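Local atomic coordinates of probable zinc protease (Pseudomonas aeruginosa, PDB entry 4NNZ), a protein that probably acts as a zinc metallopeptidase of the M16 family, forming one subunit of the heterodimeric protease PA0371-PA0372. Residues M249-P254 with G331-L336; L228-E233 with P412-L417; T89-V94 with E105-R110; S31-R36 with N188-V193. One frame throughout, in Å; residues are numbered along the deposited sequence.

The four contacts form two groups, one in each mixed sheet and on opposite sides of the chain's centre. Contacts 1 and 2 have centres 11 Å apart and lie on neighbouring strands, 246-253 and 415-422 respectively; G250 N lies 2.8 Å from T416 O, a probable hydrogen bond. Contacts 3 and 4, centres 9 Å apart, meet through strands 89-96 and 28-35, where Q93 N lies 2.9 Å from S31 O. Between the groups, centres are 35 to 40 Å apart and nothing touches. Helix 49-56, with the HxxEH sequence that binds zinc in M16 peptidases, belongs to the half containing contacts 3 and 4. A bound PEG lies about 4 Å from the R36 side chain.

Contact 1 (M249-P254 with G331-L336); sequences MGFNVP and GLWKQL
M249 and F251 pack against L332, W333 and L336 in a buried, wholly apolar strand-on-helix contact, where strand 246-253 of the second sheet meets helix 325-341. The short segments run with their axes 12.0 Å apart at closest, their directions differing by 39°, and no hydrogen bond crosses between them; the two segments meet through side chains.

W333 receives both strand residues. From M249 comes a methyl group: the chain is bent at its last torsion (chi3 72°), which brings CE over one face of the indole, 4.2 Å from the centroid of the five-membered ring, in a CH-pi contact. F251 meets the other end of the indole in an offset edge-to-face pair. Its ring centroid is 5.7 Å from that of the six-membered ring, the planes stand at 83°, and CZ comes to 3.7 Å from W333 CH2.

The two leucines complete the packing on the helix side. L332 CD1 lies 3.8 Å from M249 SD as the two side chains pass in opposing directions, and L336 CD1 approaches F251 CE2 at 4.1 Å. L415 of the adjacent strand also touches M249, F251 and W333, while F410 meets the F251 ring.

A helix packed on one face of a sheet through alternate strand residues fits the two-layer alpha/beta architecture of M16 domains, here the C-terminal half.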
loop_
_atom_site.group_PDB
_atom_site.type_symbol
_atom_site.label_atom_id
_atom_site.label_comp_id
_atom_site.label_asym_id
_atom_site.label_seq_id
_atom_site.Cartn_x
_atom_site.Cartn_y
_atom_site.Cartn_z
ATOM N N MET A 249 9.829 2.915 -17.700
ATOM C CA MET A 249 9.429 4.219 -17.214
ATOM C C MET A 249 7.930 4.345 -17.119
ATOM O O MET A 249 7.238 4.048 -18.039
ATOM C CB MET A 249 9.951 5.296 -18.126
ATOM C CG MET A 249 11.447 5.428 -18.102
ATOM S SD MET A 249 12.060 6.487 -19.383
ATOM C CE MET A 249 11.571 8.084 -18.812
ATOM N N GLY A 250 7.430 4.792 -15.993
ATOM C CA GLY A 250 6.009 4.978 -15.824
ATOM C C GLY A 250 5.636 6.358 -15.366
ATOM O O GLY A 250 6.271 6.879 -14.536
ATOM N N PHE A 251 4.594 6.934 -15.918
ATOM C CA PHE A 251 4.127 8.228 -15.476
ATOM C C PHE A 251 2.745 8.187 -14.861
ATOM O O PHE A 251 1.852 7.681 -15.443
ATOM C CB PHE A 251 4.141 9.186 -16.635
ATOM C CG PHE A 251 5.503 9.603 -17.045
ATOM C CD1 PHE A 251 6.145 10.576 -16.384
ATOM C CD2 PHE A 251 6.132 9.004 -18.090
ATOM C CE1 PHE A 251 7.385 10.970 -16.753
ATOM C CE2 PHE A 251 7.382 9.380 -18.458
ATOM C CZ PHE A 251 8.009 10.371 -17.782
ATOM N N ASN A 252 2.591 8.719 -13.666
ATOM C CA ASN A 252 1.299 8.716 -13.016
ATOM C C ASN A 252 0.353 9.649 -13.694
ATOM O O ASN A 252 0.653 10.795 -13.906
ATOM C CB ASN A 252 1.398 9.125 -11.558
ATOM C CG ASN A 252 2.110 8.128 -10.712
ATOM O OD1 ASN A 252 3.284 8.217 -10.527
ATOM N ND2 ASN A 252 1.389 7.199 -10.176
ATOM N N VAL A 253 -0.809 9.145 -14.026
ATOM C CA VAL A 253 -1.729 9.868 -14.861
ATOM C C VAL A 253 -3.148 9.531 -14.533
ATOM O O VAL A 253 -3.401 8.636 -13.806
ATOM C CB VAL A 253 -1.508 9.615 -16.353
ATOM C CG1 VAL A 253 -0.285 10.320 -16.849
ATOM C CG2 VAL A 253 -1.443 8.150 -16.643
ATOM N N PRO A 254 -4.080 10.268 -15.077
ATOM C CA PRO A 254 -5.489 9.948 -14.952
ATOM C C PRO A 254 -5.999 8.882 -15.900
ATOM O O PRO A 254 -5.385 8.520 -16.849
ATOM C CB PRO A 254 -6.157 11.267 -15.256
ATOM C CG PRO A 254 -5.192 11.975 -16.085
ATOM C CD PRO A 254 -3.879 11.633 -15.533
ATOM N N GLY A 331 17.536 9.149 -24.439
ATOM C CA GLY A 331 16.811 9.089 -25.674
ATOM C C GLY A 331 15.309 9.161 -25.578
ATOM O O GLY A 331 14.688 9.797 -26.372
ATOM N N LEU A 332 14.721 8.480 -24.626
ATOM C CA LEU A 332 13.309 8.575 -24.410
ATOM C C LEU A 332 12.861 9.953 -23.992
ATOM O O LEU A 332 11.849 10.415 -24.437
ATOM C CB LEU A 332 12.863 7.544 -23.399
ATOM C CG LEU A 332 12.961 6.122 -23.909
ATOM C CD1 LEU A 332 12.922 5.121 -22.795
ATOM C CD2 LEU A 332 11.907 5.794 -24.928
ATOM N N TRP A 333 13.606 10.609 -23.131
ATOM C CA TRP A 333 13.241 11.934 -22.700
ATOM C C TRP A 333 13.262 12.872 -23.879
ATOM O O TRP A 333 12.447 13.735 -23.982
ATOM C CB TRP A 333 14.141 12.425 -21.583
ATOM C CG TRP A 333 13.655 12.130 -20.208
ATOM C CD1 TRP A 333 14.264 11.359 -19.308
ATOM C CD2 TRP A 333 12.480 12.616 -19.578
ATOM N NE1 TRP A 333 13.560 11.311 -18.170
ATOM C CE2 TRP A 333 12.453 12.084 -18.308
ATOM C CE3 TRP A 333 11.451 13.453 -19.968
ATOM C CZ2 TRP A 333 11.449 12.350 -17.429
ATOM C CZ3 TRP A 333 10.462 13.707 -19.101
ATOM C CH2 TRP A 333 10.460 13.168 -17.845
ATOM N N LYS A 334 14.184 12.667 -24.788
ATOM C CA LYS A 334 14.274 13.501 -25.948
ATOM C C LYS A 334 13.031 13.410 -26.779
ATOM O O LYS A 334 12.521 14.390 -27.232
ATOM C CB LYS A 334 15.434 13.040 -26.795
ATOM C CG LYS A 334 16.409 14.125 -27.143
ATOM C CD LYS A 334 17.311 13.708 -28.281
ATOM C CE LYS A 334 16.769 14.129 -29.636
ATOM N NZ LYS A 334 17.774 14.821 -30.478
ATOM N N GLN A 335 12.557 12.213 -26.989
ATOM C CA GLN A 335 11.320 12.005 -27.681
ATOM C C GLN A 335 10.118 12.550 -26.963
ATOM O O GLN A 335 9.237 13.056 -27.575
ATOM C CB GLN A 335 11.157 10.537 -27.986
ATOM C CG GLN A 335 12.296 10.007 -28.809
ATOM C CD GLN A 335 12.534 10.830 -30.046
ATOM O OE1 GLN A 335 11.599 11.239 -30.695
ATOM N NE2 GLN A 335 13.780 11.081 -30.367
ATOM N N LEU A 336 10.066 12.409 -25.662
ATOM C CA LEU A 336 9.023 13.032 -24.891
ATOM C C LEU A 336 9.079 14.534 -24.948
ATOM O O LEU A 336 8.075 15.158 -25.007
ATOM C CB LEU A 336 9.043 12.555 -23.460
ATOM C CG LEU A 336 8.831 11.064 -23.278
ATOM C CD1 LEU A 336 9.225 10.585 -21.909
ATOM C CD2 LEU A 336 7.417 10.678 -23.570
#

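Contact 2 (L228-E233 with P412-L417); sequences LAEPGE and PSRLTL
E230 and R414 are paired by charge and by stacking rather than by a directed bond. OE2 of E230 is 3.6 Å from NH1 of R414 but lies well out of the guanidinium plane, so no N-H points at it. Carboxylate and guanidinium planes are only 17° apart, and E230 CG rests over one guanidinium face, 3.4 Å from R414 NH1.

Directed hydrogen bonds join the neighbouring groups. The hydroxyl OG of S413 donates to E230 OE2 at 2.8 Å, reaching the anti side of the carboxylate; its position between backbone N and carbonyl carbon (chi1 54°) turns it to that oxygen. T411 OG1 is a further partner of both S413 OG and R414 NH1. In the backbone, G232 N donates to S413 O at 2.9 Å. A water links the segments too, donating to A229 O at 3.0 Å and accepting from R414 NE at 2.9 Å.

Van der Waals packing involves E233, whose chain lies alongside P412 with the same heading: E233 CD is 3.8 Å from P412 CB. E233 also pairs with an antiparallel strand of the second subunit, continuing the sheet across the interface.

Since R414 is engaged by T411, the water and the stacked carboxylate together, its rotation is probably well fixed, and the E230 charge is probably offset by the guanidinium and stabilised by the hydrogen bond from S413 as the loop enters strand 233-240.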
loop_
_atom_site.group_PDB
_atom_site.type_symbol
_atom_site.label_atom_id
_atom_site.label_comp_id
_atom_site.label_asym_id
_atom_site.label_seq_id
_atom_site.Cartn_x
_atom_site.Cartn_y
_atom_site.Cartn_z
ATOM N N LEU A 228 -1.502 10.091 -5.848
ATOM C CA LEU A 228 -1.008 11.435 -5.836
ATOM C C LEU A 228 -0.769 11.818 -7.250
ATOM O O LEU A 228 -0.391 11.008 -8.045
ATOM C CB LEU A 228 0.299 11.503 -5.090
ATOM C CG LEU A 228 0.324 11.493 -3.574
ATOM C CD1 LEU A 228 -0.485 10.353 -3.023
ATOM C CD2 LEU A 228 1.738 11.350 -3.115
ATOM N N ALA A 229 -1.041 13.056 -7.581
ATOM C CA ALA A 229 -0.695 13.583 -8.872
ATOM C C ALA A 229 0.793 13.686 -9.122
ATOM O O ALA A 229 1.249 13.363 -10.170
ATOM C CB ALA A 229 -1.354 14.918 -9.068
ATOM N N GLU A 230 1.548 14.157 -8.155
ATOM C CA GLU A 230 2.975 14.288 -8.311
ATOM C C GLU A 230 3.699 13.634 -7.170
ATOM O O GLU A 230 4.091 14.285 -6.252
ATOM C CB GLU A 230 3.367 15.737 -8.414
ATOM C CG GLU A 230 3.099 16.336 -9.767
ATOM C CD GLU A 230 3.420 17.810 -9.852
ATOM O OE1 GLU A 230 2.510 18.611 -9.689
ATOM O OE2 GLU A 230 4.564 18.178 -10.110
ATOM N N PRO A 231 3.903 12.330 -7.219
ATOM C CA PRO A 231 4.550 11.614 -6.131
ATOM C C PRO A 231 6.016 11.907 -5.926
ATOM O O PRO A 231 6.539 11.625 -4.892
ATOM C CB PRO A 231 4.330 10.159 -6.512
ATOM C CG PRO A 231 3.102 10.187 -7.309
ATOM C CD PRO A 231 3.287 11.384 -8.148
ATOM N N GLY A 232 6.670 12.471 -6.905
ATOM C CA GLY A 232 8.100 12.602 -6.864
ATOM C C GLY A 232 8.782 11.650 -7.802
ATOM O O GLY A 232 8.147 10.885 -8.444
ATOM N N GLU A 233 10.090 11.711 -7.870
ATOM C CA GLU A 233 10.854 10.949 -8.816
ATOM C C GLU A 233 11.365 9.740 -8.111
ATOM O O GLU A 233 12.088 9.862 -7.181
ATOM C CB GLU A 233 12.038 11.793 -9.253
ATOM C CG GLU A 233 12.569 11.592 -10.660
ATOM C CD GLU A 233 13.598 12.648 -11.067
ATOM O OE1 GLU A 233 13.640 13.718 -10.470
ATOM O OE2 GLU A 233 14.368 12.426 -12.003
ATOM N N PRO A 412 9.253 14.808 -14.417
ATOM C CA PRO A 412 9.985 13.901 -13.559
ATOM C C PRO A 412 9.278 13.683 -12.267
ATOM O O PRO A 412 9.485 12.698 -11.655
ATOM C CB PRO A 412 11.287 14.611 -13.342
ATOM C CG PRO A 412 11.483 15.369 -14.564
ATOM C CD PRO A 412 10.147 15.767 -15.053
ATOM N N SER A 413 8.434 14.598 -11.872
ATOM C CA SER A 413 7.688 14.464 -10.648
ATOM C C SER A 413 6.684 13.361 -10.703
ATOM O O SER A 413 6.174 12.984 -9.714
ATOM C CB SER A 413 7.021 15.759 -10.257
ATOM O OG SER A 413 6.233 16.253 -11.284
ATOM N N ARG A 414 6.386 12.878 -11.881
ATOM C CA ARG A 414 5.389 11.864 -12.037
ATOM C C ARG A 414 5.975 10.538 -12.419
ATOM O O ARG A 414 5.275 9.636 -12.696
ATOM C CB ARG A 414 4.388 12.299 -13.078
ATOM C CG ARG A 414 3.580 13.485 -12.672
ATOM C CD ARG A 414 2.956 14.160 -13.852
ATOM N NE ARG A 414 1.873 15.008 -13.435
ATOM C CZ ARG A 414 1.999 16.272 -13.090
ATOM N NH1 ARG A 414 3.155 16.847 -13.131
ATOM N NH2 ARG A 414 0.958 16.959 -12.725
ATOM N N LEU A 415 7.279 10.455 -12.416
ATOM C CA LEU A 415 7.988 9.345 -12.956
ATOM C C LEU A 415 8.461 8.315 -11.956
ATOM O O LEU A 415 9.024 8.653 -10.962
ATOM C CB LEU A 415 9.188 9.867 -13.713
ATOM C CG LEU A 415 10.226 8.860 -14.140
ATOM C CD1 LEU A 415 9.706 8.071 -15.307
ATOM C CD2 LEU A 415 11.489 9.559 -14.518
ATOM N N THR A 416 8.207 7.052 -12.257
ATOM C CA THR A 416 8.868 5.921 -11.664
ATOM C C THR A 416 9.656 5.259 -12.763
ATOM O O THR A 416 9.127 4.876 -13.750
ATOM C CB THR A 416 7.882 4.886 -11.146
ATOM O OG1 THR A 416 6.840 5.517 -10.444
ATOM C CG2 THR A 416 8.531 3.968 -10.233
ATOM N N LEU A 417 10.944 5.155 -12.571
ATOM C CA LEU A 417 11.814 4.544 -13.529
ATOM C C LEU A 417 12.554 3.392 -12.896
ATOM O O LEU A 417 13.075 3.526 -11.842
ATOM C CB LEU A 417 12.804 5.565 -14.049
ATOM C CG LEU A 417 13.936 5.049 -14.897
ATOM C CD1 LEU A 417 14.406 6.095 -15.848
ATOM C CD2 LEU A 417 15.069 4.560 -14.051
HETATM O O HOH W 1 -0.157 13.053 -12.782
#

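Contact 3 (T89-V94 with E105-R110); sequences TAYYQV and EMEADR
Y91 on strand 89-96 carries the main interaction with helix 100-112, a flat cation-pi stack with R110. Guanidinium and phenol planes differ by 12°, with centres 4.3 Å apart. NE of R110 lies over one face of the ring, displaced toward its rim and 3.6 Å from Y91 CD2. The aliphatic part joins in: R110 CD sits 3.9 Å from the ring centroid, close to the ring normal, a CH-pi contact. A bend at chi3 (-77°) lays the end of the arginine across the ring.

Charge pairing takes place within the helix. E107 faces the guanidinium of R110 one turn away, but the modelled N-to-O separations are too short to be trusted in detail; the pairing itself would help hold the guanidinium flat against Y91. The E107 carboxylate also reaches the strand, its OE2 lying 3.9 Å from Y91 CB.

Looser packing completes the contact at Q93. Q93 OE1 passes E107 CG at 3.8 Å, and Q93 NE2 comes within 4.0 Å of M106 CE. No hydrogen bond spans the two segments.

Strand and helix run nearly antiparallel, at 163° with axes 10.6 Å apart, as expected where a strand is followed closely by a helix folding back over its sheet. Strands 28-35 and 80-84 flank strand 89-96, helix 200-211 touches E107 and A108, and Y185 hydrogen-bonds the Y91 hydroxyl.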
loop_
_atom_site.group_PDB
_atom_site.type_symbol
_atom_site.label_atom_id
_atom_site.label_comp_id
_atom_site.label_asym_id
_atom_site.label_seq_id
_atom_site.Cartn_x
_atom_site.Cartn_y
_atom_site.Cartn_z
ATOM N N THR A 89 -13.304 -9.123 -11.251
ATOM C CA THR A 89 -13.268 -10.541 -11.444
ATOM C C THR A 89 -14.356 -10.953 -12.374
ATOM O O THR A 89 -15.479 -10.680 -12.123
ATOM C CB THR A 89 -13.556 -11.213 -10.147
ATOM O OG1 THR A 89 -12.692 -10.654 -9.180
ATOM C CG2 THR A 89 -13.332 -12.678 -10.248
ATOM N N ALA A 90 -14.020 -11.629 -13.446
ATOM C CA ALA A 90 -15.012 -11.995 -14.423
ATOM C C ALA A 90 -15.083 -13.458 -14.769
ATOM O O ALA A 90 -14.105 -14.069 -15.005
ATOM C CB ALA A 90 -14.821 -11.175 -15.668
ATOM N N TYR A 91 -16.280 -13.999 -14.840
ATOM C CA TYR A 91 -16.460 -15.354 -15.275
ATOM C C TYR A 91 -17.275 -15.345 -16.537
ATOM O O TYR A 91 -18.293 -14.737 -16.589
ATOM C CB TYR A 91 -17.165 -16.170 -14.221
ATOM C CG TYR A 91 -16.552 -16.169 -12.860
ATOM C CD1 TYR A 91 -16.687 -15.102 -12.031
ATOM C CD2 TYR A 91 -15.878 -17.252 -12.396
ATOM C CE1 TYR A 91 -16.147 -15.107 -10.784
ATOM C CE2 TYR A 91 -15.334 -17.264 -11.148
ATOM C CZ TYR A 91 -15.478 -16.185 -10.352
ATOM O OH TYR A 91 -14.944 -16.189 -9.115
ATOM N N TYR A 92 -16.809 -16.020 -17.566
ATOM C CA TYR A 92 -17.523 -16.043 -18.808
ATOM C C TYR A 92 -17.528 -17.394 -19.438
ATOM O O TYR A 92 -16.616 -18.149 -19.287
ATOM C CB TYR A 92 -16.898 -15.083 -19.785
ATOM C CG TYR A 92 -15.479 -15.414 -20.082
ATOM C CD1 TYR A 92 -14.474 -14.904 -19.319
ATOM C CD2 TYR A 92 -15.149 -16.242 -21.116
ATOM C CE1 TYR A 92 -13.165 -15.199 -19.583
ATOM C CE2 TYR A 92 -13.843 -16.547 -21.395
ATOM C CZ TYR A 92 -12.851 -16.024 -20.627
ATOM O OH TYR A 92 -11.532 -16.318 -20.881
ATOM N N GLN A 93 -18.571 -17.664 -20.189
ATOM C CA GLN A 93 -18.696 -18.885 -20.904
ATOM C C GLN A 93 -19.190 -18.546 -22.280
ATOM O O GLN A 93 -19.776 -17.539 -22.473
ATOM C CB GLN A 93 -19.672 -19.804 -20.191
ATOM C CG GLN A 93 -20.956 -19.129 -19.775
ATOM C CD GLN A 93 -21.435 -19.531 -18.398
ATOM O OE1 GLN A 93 -21.891 -18.696 -17.628
ATOM N NE2 GLN A 93 -21.347 -20.805 -18.091
ATOM N N VAL A 94 -18.930 -19.393 -23.239
ATOM C CA VAL A 94 -19.439 -19.177 -24.549
ATOM C C VAL A 94 -20.158 -20.452 -24.897
ATOM O O VAL A 94 -19.733 -21.511 -24.504
ATOM C CB VAL A 94 -18.320 -18.856 -25.518
ATOM C CG1 VAL A 94 -17.124 -19.725 -25.259
ATOM C CG2 VAL A 94 -18.793 -18.992 -26.935
ATOM N N GLU A 105 -27.845 -20.746 -14.875
ATOM C CA GLU A 105 -28.230 -21.379 -13.645
ATOM C C GLU A 105 -27.034 -21.652 -12.791
ATOM O O GLU A 105 -27.138 -21.658 -11.587
ATOM C CB GLU A 105 -28.997 -22.671 -13.917
ATOM C CG GLU A 105 -29.087 -23.632 -12.746
ATOM C CD GLU A 105 -29.952 -24.836 -13.031
ATOM O OE1 GLU A 105 -29.460 -25.805 -13.632
ATOM O OE2 GLU A 105 -31.133 -24.824 -12.652
ATOM N N MET A 106 -25.900 -21.902 -13.409
ATOM C CA MET A 106 -24.744 -22.294 -12.661
ATOM C C MET A 106 -23.855 -21.121 -12.335
ATOM O O MET A 106 -22.980 -21.233 -11.525
ATOM C CB MET A 106 -24.016 -23.410 -13.361
ATOM C CG MET A 106 -22.968 -22.966 -14.328
ATOM S SD MET A 106 -22.300 -24.351 -15.251
ATOM C CE MET A 106 -20.642 -23.724 -15.468
ATOM N N GLU A 107 -24.114 -19.986 -12.949
ATOM C CA GLU A 107 -23.437 -18.766 -12.602
ATOM C C GLU A 107 -24.132 -18.183 -11.402
ATOM O O GLU A 107 -23.530 -17.594 -10.547
ATOM C CB GLU A 107 -23.516 -17.794 -13.761
ATOM C CG GLU A 107 -22.213 -17.154 -14.215
ATOM C CD GLU A 107 -20.970 -17.734 -13.596
ATOM O OE1 GLU A 107 -20.685 -17.409 -12.450
ATOM O OE2 GLU A 107 -20.274 -18.509 -14.245
ATOM N N ALA A 108 -25.435 -18.371 -11.372
ATOM C CA ALA A 108 -26.287 -18.031 -10.267
ATOM C C ALA A 108 -25.949 -18.848 -9.075
ATOM O O ALA A 108 -26.097 -18.401 -7.983
ATOM C CB ALA A 108 -27.730 -18.215 -10.641
ATOM N N ASP A 109 -25.578 -20.089 -9.289
ATOM C CA ASP A 109 -25.221 -20.945 -8.196
ATOM C C ASP A 109 -24.019 -20.413 -7.484
ATOM O O ASP A 109 -23.930 -20.431 -6.289
ATOM C CB ASP A 109 -24.883 -22.306 -8.723
ATOM C CG ASP A 109 -25.114 -23.368 -7.722
ATOM O OD1 ASP A 109 -26.234 -23.434 -7.228
ATOM O OD2 ASP A 109 -24.191 -24.137 -7.434
ATOM N N ARG A 110 -23.086 -19.929 -8.261
ATOM C CA ARG A 110 -21.884 -19.384 -7.744
ATOM C C ARG A 110 -22.215 -18.212 -6.869
ATOM O O ARG A 110 -21.674 -18.063 -5.820
ATOM C CB ARG A 110 -21.091 -18.884 -8.931
ATOM C CG ARG A 110 -19.615 -19.153 -8.882
ATOM C CD ARG A 110 -18.849 -18.160 -9.729
ATOM N NE ARG A 110 -18.968 -18.488 -11.133
ATOM C CZ ARG A 110 -18.628 -19.652 -11.645
ATOM N NH1 ARG A 110 -18.144 -20.587 -10.865
ATOM N NH2 ARG A 110 -18.779 -19.876 -12.931
#

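Contact 4 (S31-R36 with N188-V193); sequences SQLWYR and NNATLV
From Q32 opposite V193 to Y35 opposite A190, the two strands run antiparallel in register, axes 4.6 Å apart at 164°, and the hydrogen-bonded pairs Q32-V193 and W34-T191 each contribute two backbone bonds. The straightest is W34 N to T191 O, 2.9 Å with an N-H...O angle of 177°. One more backbone bond, R36 N to N189 O at 3.0 Å, follows these pairs.

On the face bearing Y35 and A190, the alanine CB lies 3.7 Å from Y35 CD1, and helix 100-112 covers this side. The other face carries Q32, W34, T191 and V193. There the indole NE1 of W34 donates in its own ring plane to Q32 OE1 at 2.9 Å, meeting a lone pair, while W34 CD1 packs on V193 CG2 at 4.3 Å.

R36 reaches across the other segment: its guanidinium covers the peptide of N189, whose C lies 3.6 Å above the plane, and NH1 donates to N188 O at 3.3 Å. N189 ND2, bonded chiefly to W184 O, adds a weak bond to R36 O.

Backbone bonding therefore fixes the central strands, whereas at their end the R36 guanidinium lies over the N189 peptide while its N-H groups bond N188 O, which probably stabilises its charge, beside the bound PEG.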
loop_
_atom_site.group_PDB
_atom_site.type_symbol
_atom_site.label_atom_id
_atom_site.label_comp_id
_atom_site.label_asym_id
_atom_site.label_seq_id
_atom_site.Cartn_x
_atom_site.Cartn_y
_atom_site.Cartn_z
ATOM N N SER A 31 -22.071 -15.526 -22.286
ATOM C CA SER A 31 -22.548 -15.074 -21.015
ATOM C C SER A 31 -21.394 -14.782 -20.112
ATOM O O SER A 31 -20.622 -15.647 -19.853
ATOM C CB SER A 31 -23.393 -16.164 -20.396
ATOM O OG SER A 31 -24.254 -15.656 -19.419
ATOM N N GLN A 32 -21.246 -13.569 -19.612
ATOM C CA GLN A 32 -20.133 -13.301 -18.722
ATOM C C GLN A 32 -20.571 -12.779 -17.392
ATOM O O GLN A 32 -21.483 -12.002 -17.358
ATOM C CB GLN A 32 -19.230 -12.272 -19.314
ATOM C CG GLN A 32 -19.155 -12.272 -20.794
ATOM C CD GLN A 32 -17.937 -11.556 -21.256
ATOM O OE1 GLN A 32 -17.460 -10.679 -20.597
ATOM N NE2 GLN A 32 -17.425 -11.944 -22.379
ATOM N N LEU A 33 -19.926 -13.153 -16.288
ATOM C CA LEU A 33 -20.396 -12.431 -15.108
ATOM C C LEU A 33 -19.331 -11.559 -14.467
ATOM O O LEU A 33 -18.322 -12.068 -14.132
ATOM C CB LEU A 33 -20.977 -13.383 -14.101
ATOM C CG LEU A 33 -21.643 -12.818 -12.865
ATOM C CD1 LEU A 33 -22.320 -11.510 -13.149
ATOM C CD2 LEU A 33 -22.659 -13.777 -12.338
ATOM N N TRP A 34 -19.549 -10.257 -14.284
ATOM C CA TRP A 34 -18.480 -9.404 -13.805
ATOM C C TRP A 34 -18.764 -8.884 -12.428
ATOM O O TRP A 34 -19.725 -8.217 -12.216
ATOM C CB TRP A 34 -18.330 -8.214 -14.729
ATOM C CG TRP A 34 -17.861 -8.556 -16.059
ATOM C CD1 TRP A 34 -18.528 -9.234 -16.983
ATOM C CD2 TRP A 34 -16.599 -8.253 -16.622
ATOM N NE1 TRP A 34 -17.790 -9.382 -18.079
ATOM C CE2 TRP A 34 -16.585 -8.788 -17.884
ATOM C CE3 TRP A 34 -15.475 -7.588 -16.169
ATOM C CZ2 TRP A 34 -15.513 -8.676 -18.704
ATOM C CZ3 TRP A 34 -14.424 -7.484 -16.968
ATOM C CH2 TRP A 34 -14.433 -8.025 -18.224
ATOM N N TYR A 35 -17.888 -9.177 -11.493
ATOM C CA TYR A 35 -18.038 -8.741 -10.134
ATOM C C TYR A 35 -17.075 -7.619 -9.896
ATOM O O TYR A 35 -15.973 -7.683 -10.322
ATOM C CB TYR A 35 -17.684 -9.848 -9.186
ATOM C CG TYR A 35 -18.668 -10.966 -9.061
ATOM C CD1 TYR A 35 -19.771 -10.865 -8.253
ATOM C CD2 TYR A 35 -18.460 -12.147 -9.715
ATOM C CE1 TYR A 35 -20.651 -11.903 -8.131
ATOM C CE2 TYR A 35 -19.330 -13.186 -9.593
ATOM C CZ TYR A 35 -20.423 -13.058 -8.798
ATOM O OH TYR A 35 -21.261 -14.113 -8.709
ATOM N N ARG A 36 -17.491 -6.579 -9.210
ATOM C CA ARG A 36 -16.607 -5.482 -8.939
ATOM C C ARG A 36 -15.786 -5.684 -7.690
ATOM O O ARG A 36 -15.947 -5.009 -6.717
ATOM C CB ARG A 36 -17.402 -4.212 -8.845
ATOM C CG ARG A 36 -18.134 -3.864 -10.092
ATOM C CD ARG A 36 -19.060 -2.716 -9.839
ATOM N NE ARG A 36 -20.410 -3.053 -10.207
ATOM C CZ ARG A 36 -21.442 -2.949 -9.401
ATOM N NH1 ARG A 36 -21.287 -2.520 -8.173
ATOM N NH2 ARG A 36 -22.626 -3.273 -9.824
ATOM N N ASN A 188 -25.721 -6.900 -6.227
ATOM C CA ASN A 188 -25.597 -5.491 -6.402
ATOM C C ASN A 188 -24.158 -5.093 -6.594
ATOM O O ASN A 188 -23.853 -3.943 -6.743
ATOM C CB ASN A 188 -26.249 -4.736 -5.268
ATOM C CG ASN A 188 -25.876 -5.263 -3.913
ATOM O OD1 ASN A 188 -26.170 -6.383 -3.580
ATOM N ND2 ASN A 188 -25.257 -4.435 -3.123
ATOM N N ASN A 189 -23.271 -6.067 -6.596
ATOM C CA ASN A 189 -21.899 -5.839 -6.970
ATOM C C ASN A 189 -21.533 -6.440 -8.293
ATOM O O ASN A 189 -20.398 -6.551 -8.601
ATOM C CB ASN A 189 -20.959 -6.344 -5.901
ATOM C CG ASN A 189 -19.658 -5.617 -5.899
ATOM O OD1 ASN A 189 -19.600 -4.462 -6.216
ATOM N ND2 ASN A 189 -18.613 -6.296 -5.567
ATOM N N ALA A 190 -22.507 -6.841 -9.066
ATOM C CA ALA A 190 -22.243 -7.635 -10.232
ATOM C C ALA A 190 -22.958 -7.209 -11.487
ATOM O O ALA A 190 -23.966 -6.575 -11.439
ATOM C CB ALA A 190 -22.529 -9.080 -9.930
ATOM N N THR A 191 -22.391 -7.545 -12.623
ATOM C CA THR A 191 -23.038 -7.308 -13.899
ATOM C C THR A 191 -23.102 -8.551 -14.741
ATOM O O THR A 191 -22.136 -9.192 -14.906
ATOM C CB THR A 191 -22.334 -6.250 -14.725
ATOM O OG1 THR A 191 -22.202 -5.080 -13.958
ATOM C CG2 THR A 191 -23.156 -5.895 -15.840
ATOM N N LEU A 192 -24.255 -8.863 -15.292
ATOM C CA LEU A 192 -24.402 -9.995 -16.147
ATOM C C LEU A 192 -24.467 -9.466 -17.533
ATOM O O LEU A 192 -25.211 -8.575 -17.793
ATOM C CB LEU A 192 -25.693 -10.694 -15.845
ATOM C CG LEU A 192 -26.068 -11.762 -16.850
ATOM C CD1 LEU A 192 -25.058 -12.871 -16.854
ATOM C CD2 LEU A 192 -27.436 -12.299 -16.552
ATOM N N VAL A 193 -23.647 -9.996 -18.424
ATOM C CA VAL A 193 -23.643 -9.527 -19.783
ATOM C C VAL A 193 -23.924 -10.627 -20.756
ATOM O O VAL A 193 -23.326 -11.656 -20.680
ATOM C CB VAL A 193 -22.318 -8.885 -20.152
ATOM C CG1 VAL A 193 -22.433 -8.282 -21.522
ATOM C CG2 VAL A 193 -21.985 -7.821 -19.154
HETATM O O HOH W 2 -17.723 -2.806 -5.895
HETATM O O HOH W 3 -25.072 -4.490 -9.677
#